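Local structure of fluoroacetyl-CoA thioesterase (Streptomyces cattleya, 3KUV) at residues V46-W51 / V86-E91; R55-Y60 / R98-R103. The protein hydrolyses fluoroacetyl-CoA to fluoroacetate and CoA before citrate synthase can react with it, and so confers resistance to fluoroacetate. The protein carries 1 engineered substitution. All blocks are in the same frame, centred on the assembly; numbering follows the deposited sequence.

Overall arrangement
Both contacts join the central helix 42-57 to one face of the five-stranded antiparallel sheet of a hot dog fold. Contact 1 uses the middle of the helix and strand 85-96. Contact 2 uses the end of the helix and the neighbouring strand 99-107. Their centres lie about 12 Å apart. They meet on the sheet, where E91 N and R103 O are 2.8 Å apart, a probable backbone hydrogen bond, and the CB of A90 packs 4.0 Å from CE3 of W102. Contact 1 holds the active-site residue E50 and lies by the substrate site. The side chain of M57 in contact 2 lies about 4 Å from that of the substrate-binding R120.

Contact 1. Residues V46-W51 / V86-E91; sequences VGLMEW and VTVTAE
The central helix of the hot dog fold meets its curved sheet here, through L48 and M49 on the helix and V86 and V88 on strand 85-96. L48 carries most of the helix side. Its CG stands anti to the backbone N (chi1 -172°), and the branch CD2 does the touching. That one methyl meets both valines. It lies 3.6 Å from CG1 of V86 and 3.7 Å from CG2 of V88. The L48 and V88 side chains run past each other in opposite directions, and CG of L48 lies 3.8 Å from CG2 of V88. The two valines have nearly the same first torsion but offer different methyls to L48. The other methyl of V88, CG1, serves M49 and lies 4.2 Å from its CG, a looser contact.

In this fold a long helix is wrapped by an antiparallel sheet, and the segments 46-51 and 86-91 cross at -51° with their axes 8.8 Å apart. V86 and V88 point to the helix. T87 between them points away from it. The interface is apolar, and all four touching residues are buried. F15 and H13 on strand 10-16 and Y27 of the second subunit also pack on L48, while V104 on strand 99-107 packs on M49.

The helix segment also belongs to the substrate site. E50, an active-site residue, turns away from the strand, and its OE1 forms a salt bridge with NH1 of R120. On the next residue, NE1 of W51 hydrogen-bonds to OE1 of E32 of the second subunit, across the dimer interface.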
ATOM      1  N   VAL B  46       3.079  -2.507   0.538  1.00 10.39           N
ATOM      2  CA  VAL B  46       2.063  -2.608   1.591  1.00 10.24           C
ATOM      3  C   VAL B  46       1.400  -3.986   1.503  1.00 11.44           C
ATOM      4  O   VAL B  46       1.270  -4.707   2.539  1.00 10.59           O
ATOM      5  CB  VAL B  46       1.093  -1.449   1.475  1.00  9.90           C
ATOM      6  CG1 VAL B  46      -0.137  -1.683   2.409  1.00 11.88           C
ATOM      7  CG2 VAL B  46       1.751  -0.101   1.858  1.00 13.15           C
ATOM      8  N   GLY B  47       1.018  -4.418   0.286  1.00  9.05           N
ATOM      9  CA  GLY B  47       0.314  -5.712   0.178  1.00  9.18           C
ATOM     10  C   GLY B  47       1.246  -6.865   0.592  1.00  8.87           C
ATOM     11  O   GLY B  47       0.768  -7.905   1.082  1.00 10.07           O
ATOM     12  N   LEU B  48       2.542  -6.766   0.282  1.00  9.52           N
ATOM     13  CA  LEU B  48       3.473  -7.843   0.632  1.00  8.03           C
ATOM     14  C   LEU B  48       3.670  -7.919   2.139  1.00  9.28           C
ATOM     15  O   LEU B  48       3.808  -9.048   2.675  1.00  9.11           O
ATOM     16  CB  LEU B  48       4.853  -7.522  -0.033  1.00 11.84           C
ATOM     17  CG  LEU B  48       5.901  -8.680   0.085  1.00 10.65           C
ATOM     18  CD1 LEU B  48       5.472  -9.915  -0.778  1.00 14.48           C
ATOM     19  CD2 LEU B  48       7.236  -8.141  -0.431  1.00 11.62           C
ATOM     20  N   MET B  49       3.719  -6.753   2.792  1.00  8.45           N
ATOM     21  CA  MET B  49       3.795  -6.777   4.292  1.00 10.52           C
ATOM     22  C   MET B  49       2.522  -7.399   4.882  1.00 11.01           C
ATOM     23  O   MET B  49       2.569  -8.214   5.808  1.00 10.24           O
ATOM     24  CB  MET B  49       3.914  -5.309   4.782  1.00  8.67           C
ATOM     25  CG  MET B  49       5.332  -4.868   4.458  1.00 10.70           C
ATOM     26  SD  MET B  49       5.542  -3.109   4.867  1.00 12.95           S
ATOM     27  CE  MET B  49       7.400  -2.993   4.996  1.00 12.72           C
ATOM     28  N   GLU B  50       1.357  -7.079   4.332  1.00 10.18           N
ATOM     29  CA  GLU B  50       0.128  -7.732   4.770  1.00  9.27           C
ATOM     30  C   GLU B  50       0.255  -9.236   4.584  1.00 10.66           C
ATOM     31  O   GLU B  50      -0.124 -10.005   5.461  1.00 11.38           O
ATOM     32  CB  GLU B  50      -1.128  -7.251   3.999  1.00 11.12           C
ATOM     33  CG  GLU B  50      -1.439  -5.782   4.289  1.00 14.21           C
ATOM     34  CD  GLU B  50      -2.897  -5.501   3.884  1.00 17.09           C
ATOM     35  OE1 GLU B  50      -3.875  -6.025   4.489  1.00 15.53           O
ATOM     36  OE2 GLU B  50      -3.138  -4.715   2.896  1.00 22.10           O
ATOM     37  N   TRP B  51       0.676  -9.655   3.395  1.00 10.12           N
ATOM     38  CA  TRP B  51       0.784 -11.081   3.090  1.00 10.28           C
ATOM     39  C   TRP B  51       1.682 -11.793   4.105  1.00  9.83           C
ATOM     40  O   TRP B  51       1.319 -12.907   4.560  1.00 10.52           O
ATOM     41  CB  TRP B  51       1.327 -11.177   1.650  1.00 11.54           C
ATOM     42  CG  TRP B  51       1.304 -12.588   0.999  1.00 10.43           C
ATOM     43  CD1 TRP B  51       0.910 -13.802   1.581  1.00 13.50           C
ATOM     44  CD2 TRP B  51       1.862 -12.891  -0.281  1.00 12.31           C
ATOM     45  NE1 TRP B  51       1.135 -14.849   0.640  1.00 13.05           N
ATOM     46  CE2 TRP B  51       1.757 -14.316  -0.471  1.00 12.72           C
ATOM     47  CE3 TRP B  51       2.495 -12.101  -1.278  1.00 15.03           C
ATOM     48  CZ2 TRP B  51       2.243 -14.935  -1.635  1.00 15.58           C
ATOM     49  CZ3 TRP B  51       2.994 -12.729  -2.448  1.00 16.91           C
ATOM     50  CH2 TRP B  51       2.832 -14.165  -2.595  1.00 18.34           C
ATOM     51  N   VAL B  86      12.777  -9.433  -2.236  1.00  8.41           N
ATOM     52  CA  VAL B  86      12.375  -8.610  -1.084  1.00  9.73           C
ATOM     53  C   VAL B  86      12.090  -9.612   0.066  1.00  9.93           C
ATOM     54  O   VAL B  86      11.271 -10.584  -0.090  1.00 10.90           O
ATOM     55  CB  VAL B  86      11.150  -7.753  -1.390  1.00  9.42           C
ATOM     56  CG1 VAL B  86      10.644  -7.093  -0.037  1.00 10.72           C
ATOM     57  CG2 VAL B  86      11.553  -6.679  -2.368  1.00 11.43           C
ATOM     58  N   THR B  87      12.753  -9.448   1.196  1.00  9.99           N
ATOM     59  CA  THR B  87      12.456 -10.244   2.402  1.00 10.28           C
ATOM     60  C   THR B  87      11.740  -9.292   3.360  1.00  9.40           C
ATOM     61  O   THR B  87      12.317  -8.276   3.752  1.00  9.54           O
ATOM     62  CB  THR B  87      13.724 -10.796   3.065  1.00 12.43           C
ATOM     63  OG1 THR B  87      14.382 -11.725   2.172  1.00 12.47           O
ATOM     64  CG2 THR B  87      13.420 -11.489   4.400  1.00 12.75           C
ATOM     65  N   VAL B  88      10.516  -9.668   3.755  1.00  8.91           N
ATOM     66  CA  VAL B  88       9.785  -8.967   4.796  1.00  9.88           C
ATOM     67  C   VAL B  88      10.031  -9.734   6.088  1.00 10.52           C
ATOM     68  O   VAL B  88       9.839 -10.989   6.114  1.00 10.54           O
ATOM     69  CB  VAL B  88       8.282  -8.913   4.509  1.00 10.56           C
ATOM     70  CG1 VAL B  88       7.505  -8.297   5.678  1.00 12.11           C
ATOM     71  CG2 VAL B  88       7.985  -8.069   3.207  1.00 12.72           C
ATOM     72  N   THR B  89      10.393  -9.036   7.168  1.00  8.54           N
ATOM     73  CA  THR B  89      10.432  -9.649   8.522  1.00 12.03           C
ATOM     74  C   THR B  89       9.259  -9.061   9.298  1.00 10.88           C
ATOM     75  O   THR B  89       9.135  -7.802   9.351  1.00 12.02           O
ATOM     76  CB  THR B  89      11.754  -9.270   9.204  1.00 11.76           C
ATOM     77  OG1 THR B  89      12.824  -9.842   8.418  1.00 13.67           O
ATOM     78  CG2 THR B  89      11.848  -9.912  10.591  1.00 14.47           C
ATOM     79  N   ALA B  90       8.380  -9.900   9.821  1.00 10.93           N
ATOM     80  CA  ALA B  90       7.194  -9.435  10.614  1.00 10.84           C
ATOM     81  C   ALA B  90       7.379  -9.948  12.034  1.00 12.36           C
ATOM     82  O   ALA B  90       7.593 -11.136  12.241  1.00 12.37           O
ATOM     83  CB  ALA B  90       5.930 -10.017  10.076  1.00 11.32           C
ATOM     84  N   GLU B  91       7.200  -9.096  12.997  1.00 12.72           N
ATOM     85  CA  GLU B  91       7.470  -9.460  14.400  1.00 13.47           C
ATOM     86  C   GLU B  91       6.225  -9.083  15.146  1.00 14.44           C
ATOM     87  O   GLU B  91       5.791  -7.924  15.174  1.00 13.59           O
ATOM     88  CB  GLU B  91       8.650  -8.699  14.895  1.00 14.46           C
ATOM     89  CG  GLU B  91       9.035  -9.229  16.278  1.00 17.98           C
ATOM     90  CD  GLU B  91      10.354  -8.670  16.820  1.00 19.45           C
ATOM     91  OE1 GLU B  91      11.184  -8.046  16.063  1.00 24.08           O
ATOM     92  OE2 GLU B  91      10.572  -8.907  18.040  1.00 22.68           O
TER

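Contact 2. Residues R55-Y60 / R98-R103; sequences RAMAPY and RRLSWR. With ACT (acetate ion), chain F; ACT (acetate ion), chain I.
The end of the central hot dog helix packs on the sheet here, with A56 and M57 against L100 and W102 of strand 99-107. CG of M57 touches both strand residues. It is 3.6 Å from CZ2 of W102 and 3.7 Å from CD2 of L100. It reaches the indole at the edge, near the ring plane. The M57 and L100 side chains reach toward each other tip to tip. The bend of M57 at chi3 (80°) carries its CE to L100, 4.0 Å from CD1. CB of A56 is 3.7 Å from CH2 of W102, so the outer part of the six-membered ring touches both helix residues. L92 of strand 85-96 and M5 near the N-terminus also pack on W102. V122 and V95, from the two strands beside 99-107, pack on L100.

Beyond M57 the chain continues into a short 3-10 segment, where the backbone N of Y60 hydrogen-bonds to O of M57 at 3.2 Å.

The arginines that flank these strand residues are exposed and hold acetate ions, probably from the crystallisation liquor. R99, extended from CG to NE, gives NH1 to OXT of the chain F acetate at 3.1 Å, a hydrogen bond fairly straight at 161°. R103 is likewise extended and meets O of the chain I acetate at the edge of its guanidinium. NE of R103 hydrogen-bonds to that oxygen at 3.0 Å, bent to 137°, and NH2 adds a weak second hydrogen bond to the same atom.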
ATOM      1  N   ARG B  55       0.356 -14.860   6.591  1.00 11.90           N
ATOM      2  CA  ARG B  55       0.978 -16.233   6.711  1.00 10.62           C
ATOM      3  C   ARG B  55       1.357 -16.524   8.172  1.00 12.24           C
ATOM      4  O   ARG B  55       1.102 -17.673   8.626  1.00 12.48           O
ATOM      5  CB  ARG B  55       2.231 -16.309   5.778  1.00 11.09           C
ATOM      6  CG  ARG B  55       1.830 -16.345   4.287  1.00 10.84           C
ATOM      7  CD  ARG B  55       3.129 -16.515   3.455  1.00 15.14           C
ATOM      8  NE  ARG B  55       3.840 -17.764   3.791  1.00 12.34           N
ATOM      9  CZ  ARG B  55       5.135 -18.025   3.492  1.00 17.87           C
ATOM     10  NH1 ARG B  55       5.987 -17.113   2.922  1.00 20.66           N
ATOM     11  NH2 ARG B  55       5.658 -19.232   3.722  1.00 19.59           N
ATOM     12  N   ALA B  56       1.889 -15.518   8.873  1.00 13.39           N
ATOM     13  CA  ALA B  56       2.360 -15.699  10.275  1.00 13.60           C
ATOM     14  C   ALA B  56       1.122 -16.060  11.158  1.00 16.92           C
ATOM     15  O   ALA B  56       1.240 -16.898  12.069  1.00 16.58           O
ATOM     16  CB  ALA B  56       2.992 -14.525  10.718  1.00 15.07           C
ATOM     17  N   MET B  57      -0.006 -15.420  10.909  1.00 15.02           N
ATOM     18  CA  MET B  57      -1.232 -15.598  11.723  1.00 16.02           C
ATOM     19  C   MET B  57      -2.012 -16.810  11.450  1.00 15.81           C
ATOM     20  O   MET B  57      -2.946 -17.201  12.246  1.00 16.20           O
ATOM     21  CB  MET B  57      -2.194 -14.493  11.213  1.00 19.37           C
ATOM     22  CG  MET B  57      -2.012 -13.357  11.952  1.00 17.85           C
ATOM     23  SD  MET B  57      -3.187 -12.058  11.170  1.00 17.97           S
ATOM     24  CE  MET B  57      -4.734 -12.513  11.903  1.00 16.47           C
ATOM     25  N   ALA B  58      -1.807 -17.457  10.336  1.00 14.39           N
ATOM     26  CA  ALA B  58      -2.764 -18.512   9.895  1.00 17.24           C
ATOM     27  C   ALA B  58      -3.012 -19.681  10.833  1.00 20.81           C
ATOM     28  O   ALA B  58      -4.179 -20.125  11.002  1.00 21.72           O
ATOM     29  CB  ALA B  58      -2.392 -19.081   8.471  1.00 16.28           C
ATOM     30  N   PRO B  59      -1.964 -20.191  11.467  1.00 23.44           N
ATOM     31  CA  PRO B  59      -2.256 -21.486  12.108  1.00 24.71           C
ATOM     32  C   PRO B  59      -2.992 -21.266  13.416  1.00 25.99           C
ATOM     33  O   PRO B  59      -3.385 -22.260  14.092  1.00 26.89           O
ATOM     34  CB  PRO B  59      -0.865 -22.083  12.397  1.00 26.40           C
ATOM     35  CG  PRO B  59       0.191 -21.096  11.931  1.00 27.47           C
ATOM     36  CD  PRO B  59      -0.549 -19.744  11.618  1.00 24.62           C
ATOM     37  N   TYR B  60      -3.189 -20.013  13.812  1.00 21.86           N
ATOM     38  CA  TYR B  60      -3.816 -19.679  15.047  1.00 25.11           C
ATOM     39  C   TYR B  60      -5.253 -19.088  14.848  1.00 24.05           C
ATOM     40  O   TYR B  60      -5.896 -18.686  15.841  1.00 27.64           O
ATOM     41  CB  TYR B  60      -2.998 -18.576  15.749  1.00 27.02           C
ATOM     42  CG  TYR B  60      -1.558 -18.915  15.969  1.00 28.86           C
ATOM     43  CD1 TYR B  60      -1.133 -19.529  17.178  1.00 35.61           C
ATOM     44  CD2 TYR B  60      -0.579 -18.648  14.978  1.00 32.67           C
ATOM     45  CE1 TYR B  60       0.234 -19.850  17.394  1.00 33.74           C
ATOM     46  CE2 TYR B  60       0.773 -18.987  15.176  1.00 35.22           C
ATOM     47  CZ  TYR B  60       1.171 -19.551  16.413  1.00 32.81           C
ATOM     48  OH  TYR B  60       2.486 -19.883  16.616  1.00 37.30           O
ATOM     49  N   ARG B  98      -9.452  -9.383  18.869  1.00 17.49           N
ATOM     50  CA  ARG B  98      -9.369  -9.617  17.425  1.00 13.76           C
ATOM     51  C   ARG B  98      -8.204  -8.854  16.840  1.00 14.13           C
ATOM     52  O   ARG B  98      -7.973  -9.001  15.650  1.00 13.45           O
ATOM     53  CB  ARG B  98     -10.652  -9.150  16.749  1.00 15.08           C
ATOM     54  CG  ARG B  98     -10.739  -7.625  16.614  1.00 21.00           C
ATOM     55  CD  ARG B  98     -12.032  -6.993  16.058  1.00 29.31           C
ATOM     56  NE  ARG B  98     -12.562  -7.751  14.949  1.00 29.83           N
ATOM     57  CZ  ARG B  98     -13.455  -7.279  14.088  1.00 32.70           C
ATOM     58  NH1 ARG B  98     -13.876  -6.005  14.196  1.00 30.00           N
ATOM     59  NH2 ARG B  98     -13.929  -8.103  13.139  1.00 30.30           N
ATOM     60  N   ARG B  99      -7.555  -8.000  17.627  1.00 14.00           N
ATOM     61  CA  ARG B  99      -6.527  -7.061  17.072  1.00 13.23           C
ATOM     62  C   ARG B  99      -5.131  -7.612  17.249  1.00 13.23           C
ATOM     63  O   ARG B  99      -4.695  -7.986  18.363  1.00 14.16           O
ATOM     64  CB  ARG B  99      -6.602  -5.703  17.753  1.00 12.87           C
ATOM     65  CG  ARG B  99      -5.557  -4.679  17.173  1.00 17.88           C
ATOM     66  CD  ARG B  99      -5.770  -3.342  17.921  1.00 23.82           C
ATOM     67  NE  ARG B  99      -4.584  -2.541  18.055  0.50 32.02           N
ATOM     68  CZ  ARG B  99      -4.270  -1.545  17.248  0.50 35.64           C
ATOM     69  NH1 ARG B  99      -5.066  -1.229  16.228  0.50 37.40           N
ATOM     70  NH2 ARG B  99      -3.163  -0.856  17.475  0.50 35.90           N
ATOM     71  N   LEU B 100      -4.337  -7.670  16.168  1.00 10.09           N
ATOM     72  CA  LEU B 100      -2.934  -8.151  16.154  1.00 10.27           C
ATOM     73  C   LEU B 100      -2.079  -6.989  15.607  1.00 12.86           C
ATOM     74  O   LEU B 100      -2.451  -6.379  14.598  1.00 11.76           O
ATOM     75  CB  LEU B 100      -2.682  -9.433  15.334  1.00  9.74           C
ATOM     76  CG  LEU B 100      -3.283 -10.722  15.887  1.00 12.52           C
ATOM     77  CD1 LEU B 100      -4.750 -10.810  15.525  1.00 17.40           C
ATOM     78  CD2 LEU B 100      -2.533 -11.957  15.386  1.00 14.92           C
ATOM     79  N   SER B 101      -0.969  -6.680  16.254  1.00 10.87           N
ATOM     80  CA  SER B 101      -0.121  -5.531  15.933  1.00 12.62           C
ATOM     81  C   SER B 101       1.233  -6.067  15.690  1.00 11.90           C
ATOM     82  O   SER B 101       1.762  -6.982  16.430  1.00 10.85           O
ATOM     83  CB  SER B 101      -0.053  -4.570  17.121  1.00 14.57           C
ATOM     84  OG  SER B 101      -1.353  -3.994  17.459  1.00 20.47           O
ATOM     85  N   TRP B 102       1.919  -5.538  14.664  1.00 12.01           N
ATOM     86  CA  TRP B 102       3.167  -6.065  14.190  1.00 11.98           C
ATOM     87  C   TRP B 102       4.193  -4.924  13.973  1.00  9.68           C
ATOM     88  O   TRP B 102       3.760  -3.781  13.663  1.00 11.32           O
ATOM     89  CB  TRP B 102       2.911  -6.682  12.811  1.00 15.44           C
ATOM     90  CG  TRP B 102       1.774  -7.746  12.783  1.00 18.57           C
ATOM     91  CD1 TRP B 102       0.423  -7.557  12.599  1.00 19.16           C
ATOM     92  CD2 TRP B 102       2.001  -9.071  12.822  1.00 14.88           C
ATOM     93  NE1 TRP B 102      -0.229  -8.735  12.634  1.00 15.22           N
ATOM     94  CE2 TRP B 102       0.747  -9.719  12.809  1.00 21.41           C
ATOM     95  CE3 TRP B 102       3.207  -9.837  12.982  1.00 16.55           C
ATOM     96  CZ2 TRP B 102       0.655 -11.077  12.792  1.00 13.59           C
ATOM     97  CZ3 TRP B 102       3.108 -11.120  13.043  1.00 14.16           C
ATOM     98  CH2 TRP B 102       1.828 -11.782  12.955  1.00 24.19           C
ATOM     99  N   ARG B 103       5.488  -5.204  14.125  1.00 10.61           N
ATOM    100  CA  ARG B 103       6.559  -4.407  13.604  1.00  8.93           C
ATOM    101  C   ARG B 103       6.988  -5.082  12.314  1.00 11.62           C
ATOM    102  O   ARG B 103       7.225  -6.349  12.295  1.00 12.65           O
ATOM    103  CB  ARG B 103       7.726  -4.321  14.639  1.00 11.77           C
ATOM    104  CG  ARG B 103       8.727  -3.307  14.324  1.00 21.23           C
ATOM    105  CD  ARG B 103       9.941  -3.154  15.310  1.00 28.42           C
ATOM    106  NE  ARG B 103      10.742  -2.038  14.766  0.50 27.33           N
ATOM    107  CZ  ARG B 103      11.648  -2.094  13.775  0.50 27.85           C
ATOM    108  NH1 ARG B 103      11.956  -3.230  13.151  0.50 28.04           N
ATOM    109  NH2 ARG B 103      12.265  -0.966  13.405  0.50 26.10           N
TER
HETATM  110  C   ACT F 140      -3.383   2.048  14.772  1.00 30.99           C
HETATM  111  O   ACT F 140      -4.004   3.042  14.156  1.00 31.53           O
HETATM  112  OXT ACT F 140      -3.686   0.838  14.434  1.00 30.31           O
HETATM  113  CH3 ACT F 140      -2.401   2.209  15.904  1.00 30.70           C
HETATM  114  C   ACT I 143      11.477   1.580  16.241  1.00 38.92           C
HETATM  115  O   ACT I 143      11.793   0.330  16.232  1.00 38.06           O
HETATM  116  OXT ACT I 143      11.421   2.069  17.395  1.00 39.53           O
HETATM  117  CH3 ACT I 143      11.210   2.461  15.024  1.00 38.36           C